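Local coordinates for N-acetyltransferase domain-containing protein (Pyrococcus horikoshii, PDB 1WWZ), which binds acetyl coenzyme A and probably transfers its acyl group to a substrate not yet identified, at residues Tyr41-Asn44 and Tyr45-Cys49; Ile108-Leu111 and Asp112-Lys116. One frame throughout, in Å; residues are numbered along the deposited sequence.

Contact 1 (Tyr41-Asn44 and Tyr45-Cys49); sequences YARN and YIKWC
Y45 sits one helical turn beyond Y41, and Y45 N donates to Y41 O at 2.9 Å. Between the side chains there is only a loose apolar touch, Y41 CE2 to Y45 CB at 4.4 Å. With CG anti to its own N (chi1 -172°), the Y45 ring swings off from residues 41-44: C49 SG rests 3.5 Å above one face of it, near the rim, and its OH is hydrogen-bonded to H89 O on strand 83-93. I46 N reaches A42 O at 2.9 Å, and I46 CG1, held beside that N, comes to 3.1 Å from A42 O. An alanine here removes everything past CB and would probably leave a gap against L17 and F69 and less hydrocarbon packed around A42 O. K47 N bonds to R43 O at 3.0 Å. Its side chain runs alongside that of R43 in the same direction, K47 CD meeting R43 CG at 4.0 Å. W48 N donates to N44 O at 3.1 Å, while the indole leaves for H89, edge-to-face, and K52, a cation-pi partner. The two basic chains thus meet through methylenes, with their charged ends well apart, and the helix keeps buried A42, I46 and C49 for the protein interior, leaving R43 and K47 more open to solvent.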
loop_
_atom_site.group_PDB
_atom_site.type_symbol
_atom_site.label_atom_id
_atom_site.label_comp_id
_atom_site.label_asym_id
_atom_site.label_seq_id
_atom_site.Cartn_x
_atom_site.Cartn_y
_atom_site.Cartn_z
ATOM N N TYR A 41 -3.562 -21.472 -22.194
ATOM C CA TYR A 41 -2.533 -21.523 -21.160
ATOM C C TYR A 41 -2.964 -20.619 -20.006
ATOM O O TYR A 41 -2.956 -21.027 -18.841
ATOM C CB TYR A 41 -1.188 -21.035 -21.708
ATOM C CG TYR A 41 -0.076 -21.030 -20.679
ATOM C CD1 TYR A 41 0.865 -22.055 -20.631
ATOM C CD2 TYR A 41 0.024 -20.003 -19.738
ATOM C CE1 TYR A 41 1.882 -22.057 -19.671
ATOM C CE2 TYR A 41 1.031 -19.999 -18.776
ATOM C CZ TYR A 41 1.956 -21.027 -18.749
ATOM O OH TYR A 41 2.956 -21.018 -17.800
ATOM N N ALA A 42 -3.344 -19.390 -20.347
ATOM C CA ALA A 42 -3.782 -18.412 -19.359
ATOM C C ALA A 42 -4.987 -18.916 -18.576
ATOM O O ALA A 42 -5.018 -18.827 -17.353
ATOM C CB ALA A 42 -4.125 -17.090 -20.047
ATOM N N ARG A 43 -5.977 -19.450 -19.285
ATOM C CA ARG A 43 -7.176 -19.961 -18.637
ATOM C C ARG A 43 -6.839 -21.048 -17.618
ATOM O O ARG A 43 -7.313 -21.014 -16.485
ATOM C CB ARG A 43 -8.156 -20.520 -19.679
ATOM C CG ARG A 43 -9.484 -20.982 -19.083
ATOM C CD ARG A 43 -10.476 -21.479 -20.138
ATOM N NE ARG A 43 -10.838 -20.445 -21.109
ATOM C CZ ARG A 43 -10.152 -20.184 -22.218
ATOM N NH1 ARG A 43 -9.061 -20.881 -22.510
ATOM N NH2 ARG A 43 -10.554 -19.224 -23.040
ATOM N N ASN A 44 -6.016 -22.010 -18.023
ATOM C CA ASN A 44 -5.647 -23.093 -17.126
ATOM C C ASN A 44 -4.831 -22.633 -15.926
ATOM O O ASN A 44 -5.055 -23.101 -14.810
ATOM C CB ASN A 44 -4.885 -24.182 -17.884
ATOM C CG ASN A 44 -5.704 -24.784 -19.003
ATOM O OD1 ASN A 44 -6.922 -24.917 -18.887
ATOM N ND2 ASN A 44 -5.041 -25.164 -20.090
ATOM N N TYR A 45 -3.884 -21.725 -16.138
ATOM C CA TYR A 45 -3.081 -21.263 -15.015
ATOM C C TYR A 45 -3.926 -20.459 -14.033
ATOM O O TYR A 45 -3.822 -20.640 -12.817
ATOM C CB TYR A 45 -1.890 -20.423 -15.486
ATOM C CG TYR A 45 -0.938 -20.110 -14.352
ATOM C CD1 TYR A 45 -0.411 -21.135 -13.571
ATOM C CD2 TYR A 45 -0.590 -18.797 -14.038
ATOM C CE1 TYR A 45 0.439 -20.870 -12.507
ATOM C CE2 TYR A 45 0.262 -18.517 -12.968
ATOM C CZ TYR A 45 0.771 -19.561 -12.209
ATOM O OH TYR A 45 1.613 -19.308 -11.151
ATOM N N ILE A 46 -4.771 -19.576 -14.555
ATOM C CA ILE A 46 -5.628 -18.764 -13.696
ATOM C C ILE A 46 -6.583 -19.633 -12.875
ATOM O O ILE A 46 -6.813 -19.365 -11.696
ATOM C CB ILE A 46 -6.415 -17.724 -14.533
ATOM C CG1 ILE A 46 -5.428 -16.726 -15.149
ATOM C CG2 ILE A 46 -7.424 -16.987 -13.660
ATOM C CD1 ILE A 46 -6.054 -15.713 -16.088
ATOM N N LYS A 47 -7.131 -20.680 -13.484
ATOM C CA LYS A 47 -8.031 -21.577 -12.756
ATOM C C LYS A 47 -7.258 -22.276 -11.639
ATOM O O LYS A 47 -7.757 -22.428 -10.520
ATOM C CB LYS A 47 -8.630 -22.618 -13.702
ATOM C CG LYS A 47 -9.589 -22.038 -14.725
ATOM C CD LYS A 47 -10.077 -23.106 -15.698
ATOM C CE LYS A 47 -10.847 -24.202 -14.987
ATOM N NZ LYS A 47 -11.299 -25.256 -15.943
ATOM N N TRP A 48 -6.035 -22.694 -11.943
ATOM C CA TRP A 48 -5.191 -23.359 -10.956
ATOM C C TRP A 48 -4.887 -22.408 -9.796
ATOM O O TRP A 48 -4.916 -22.813 -8.631
ATOM C CB TRP A 48 -3.877 -23.812 -11.596
ATOM C CG TRP A 48 -2.992 -24.593 -10.666
ATOM C CD1 TRP A 48 -3.046 -25.936 -10.409
ATOM C CD2 TRP A 48 -1.946 -24.068 -9.845
ATOM N NE1 TRP A 48 -2.090 -26.278 -9.476
ATOM C CE2 TRP A 48 -1.400 -25.151 -9.116
ATOM C CE3 TRP A 48 -1.410 -22.786 -9.656
ATOM C CZ2 TRP A 48 -0.350 -24.989 -8.205
ATOM C CZ3 TRP A 48 -0.362 -22.623 -8.748
ATOM C CH2 TRP A 48 0.158 -23.725 -8.037
ATOM N N CYS A 49 -4.593 -21.149 -10.117
ATOM C CA CYS A 49 -4.295 -20.156 -9.083
ATOM C C CYS A 49 -5.501 -19.935 -8.176
ATOM O O CYS A 49 -5.364 -19.796 -6.961
ATOM C CB CYS A 49 -3.896 -18.821 -9.709
ATOM S SG CYS A 49 -2.236 -18.779 -10.418
#

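Contact 2 (Ile108-Leu111 and Asp112-Lys116); sequences ITCL and DFLGK
F113 CB lies 3.4 Å from T109 O, while CG, anti to the backbone N (chi1 175°), takes the ring away from residues 108-111. That ring packs edge-to-face with both F58 and Y117. The other flat group, the D112 carboxylate, also turns off but is tied back by water: D112 OD2 accepts a hydrogen from water 1 at 2.8 Å, and the same water gives its second hydrogen to T109 O at 2.7 Å. T109 O is gripped twice, since F113 N also donates to it, at 2.9 Å. The other carboxylate oxygen, D112 OD1, forms salt bridges with K105 and R104 of the second subunit, an arrangement likely to favour the ionised form of D112. On the buried side, L114 N donates to C110 O (N-H...O angle 173°), and L114 CG lies 3.5 Å from that oxygen. C110 SG and L114 CD1 meet at 3.6 Å, both side chains resting on C72. The last bond between the two segments, G115 N to L111 O at 2.9 Å, is more bent (136°). Helix 102-115 is the connecting helix of a beta-alpha-beta unit, between strands 83-93 and 120-126. G99 and G101 lie just before the helix and G103 in its first turn; these glycines bind acetyl-CoA, and the glycine-rich loop running into a helix is characteristic of the GNAT fold.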
loop_
_atom_site.group_PDB
_atom_site.type_symbol
_atom_site.label_atom_id
_atom_site.label_comp_id
_atom_site.label_asym_id
_atom_site.label_seq_id
_atom_site.Cartn_x
_atom_site.Cartn_y
_atom_site.Cartn_z
ATOM N N ILE A 108 1.295 -3.718 -2.792
ATOM C CA ILE A 108 1.155 -3.265 -1.413
ATOM C C ILE A 108 0.018 -4.044 -0.744
ATOM O O ILE A 108 0.135 -4.469 0.404
ATOM C CB ILE A 108 0.862 -1.747 -1.363
ATOM C CG1 ILE A 108 2.126 -0.980 -1.773
ATOM C CG2 ILE A 108 0.398 -1.338 0.035
ATOM C CD1 ILE A 108 1.929 0.530 -1.913
ATOM N N THR A 109 -1.074 -4.236 -1.477
ATOM C CA THR A 109 -2.217 -4.982 -0.965
ATOM C C THR A 109 -1.771 -6.404 -0.643
ATOM O O THR A 109 -2.136 -6.966 0.392
ATOM C CB THR A 109 -3.351 -5.033 -2.005
ATOM O OG1 THR A 109 -3.821 -3.704 -2.255
ATOM C CG2 THR A 109 -4.512 -5.886 -1.503
ATOM N N CYS A 110 -0.982 -6.979 -1.543
ATOM C CA CYS A 110 -0.466 -8.331 -1.363
ATOM C C CYS A 110 0.421 -8.441 -0.124
ATOM O O CYS A 110 0.291 -9.379 0.665
ATOM C CB CYS A 110 0.336 -8.753 -2.596
ATOM S SG CYS A 110 1.287 -10.278 -2.371
ATOM N N LEU A 111 1.327 -7.483 0.046
ATOM C CA LEU A 111 2.227 -7.503 1.192
ATOM C C LEU A 111 1.467 -7.381 2.506
ATOM O O LEU A 111 1.804 -8.047 3.486
ATOM C CB LEU A 111 3.271 -6.385 1.075
ATOM C CG LEU A 111 4.253 -6.528 -0.093
ATOM C CD1 LEU A 111 5.361 -5.496 0.034
ATOM C CD2 LEU A 111 4.852 -7.920 -0.096
ATOM N N ASP A 112 0.437 -6.540 2.516
ATOM C CA ASP A 112 -0.381 -6.341 3.707
ATOM C C ASP A 112 -1.178 -7.607 4.018
ATOM O O ASP A 112 -1.281 -8.022 5.169
ATOM C CB ASP A 112 -1.341 -5.167 3.498
ATOM C CG ASP A 112 -2.249 -4.940 4.688
ATOM O OD1 ASP A 112 -1.756 -4.487 5.739
ATOM O OD2 ASP A 112 -3.458 -5.228 4.572
ATOM N N PHE A 113 -1.744 -8.222 2.984
ATOM C CA PHE A 113 -2.516 -9.448 3.165
ATOM C C PHE A 113 -1.646 -10.587 3.703
ATOM O O PHE A 113 -1.955 -11.177 4.737
ATOM C CB PHE A 113 -3.146 -9.873 1.836
ATOM C CG PHE A 113 -3.858 -11.197 1.895
ATOM C CD1 PHE A 113 -5.061 -11.326 2.583
ATOM C CD2 PHE A 113 -3.318 -12.320 1.272
ATOM C CE1 PHE A 113 -5.717 -12.554 2.650
ATOM C CE2 PHE A 113 -3.968 -13.556 1.334
ATOM C CZ PHE A 113 -5.168 -13.672 2.023
ATOM N N LEU A 114 -0.557 -10.892 3.003
ATOM C CA LEU A 114 0.329 -11.977 3.411
ATOM C C LEU A 114 1.053 -11.722 4.730
ATOM O O LEU A 114 1.404 -12.664 5.446
ATOM C CB LEU A 114 1.349 -12.265 2.304
ATOM C CG LEU A 114 0.762 -12.813 0.999
ATOM C CD1 LEU A 114 1.868 -13.002 -0.043
ATOM C CD2 LEU A 114 0.063 -14.140 1.279
ATOM N N GLY A 115 1.269 -10.448 5.044
ATOM C CA GLY A 115 1.952 -10.082 6.272
ATOM C C GLY A 115 1.270 -10.560 7.540
ATOM O O GLY A 115 1.908 -10.671 8.585
ATOM N N LYS A 116 -0.024 -10.845 7.462
ATOM C CA LYS A 116 -0.752 -11.314 8.629
ATOM C C LYS A 116 -0.505 -12.794 8.881
ATOM O O LYS A 116 -0.693 -13.283 9.996
ATOM C CB LYS A 116 -2.255 -11.105 8.440
ATOM C CG LYS A 116 -3.083 -11.605 9.615
ATOM C CD LYS A 116 -4.569 -11.569 9.318
ATOM C CE LYS A 116 -5.389 -11.728 10.592
ATOM N NZ LYS A 116 -5.108 -13.002 11.311
HETATM O O HOH W 1 -4.125 -6.270 2.053
#

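In the fold
Following the chain from the N terminus, contact 1 comes first, within helix 38-53, and is complete before contact 2 begins in helix 102-115. Both are local, so neither closes a loop or nests in the other. Their centres lie 22 Å apart on opposite sides of the chain's centre, and their nearest atoms stay about 10 Å apart. Strand 65-78 lies between them: I46 rests on F69 and C49 on V71, whereas C110 touches I70 and C72, consistent with helices packed on opposite faces of the sheet. Contact 1 also reaches helix 14-27 and strand 83-93. Contact 2 reaches strands 5-8 and 120-126 and, through I108 and D112, the second subunit.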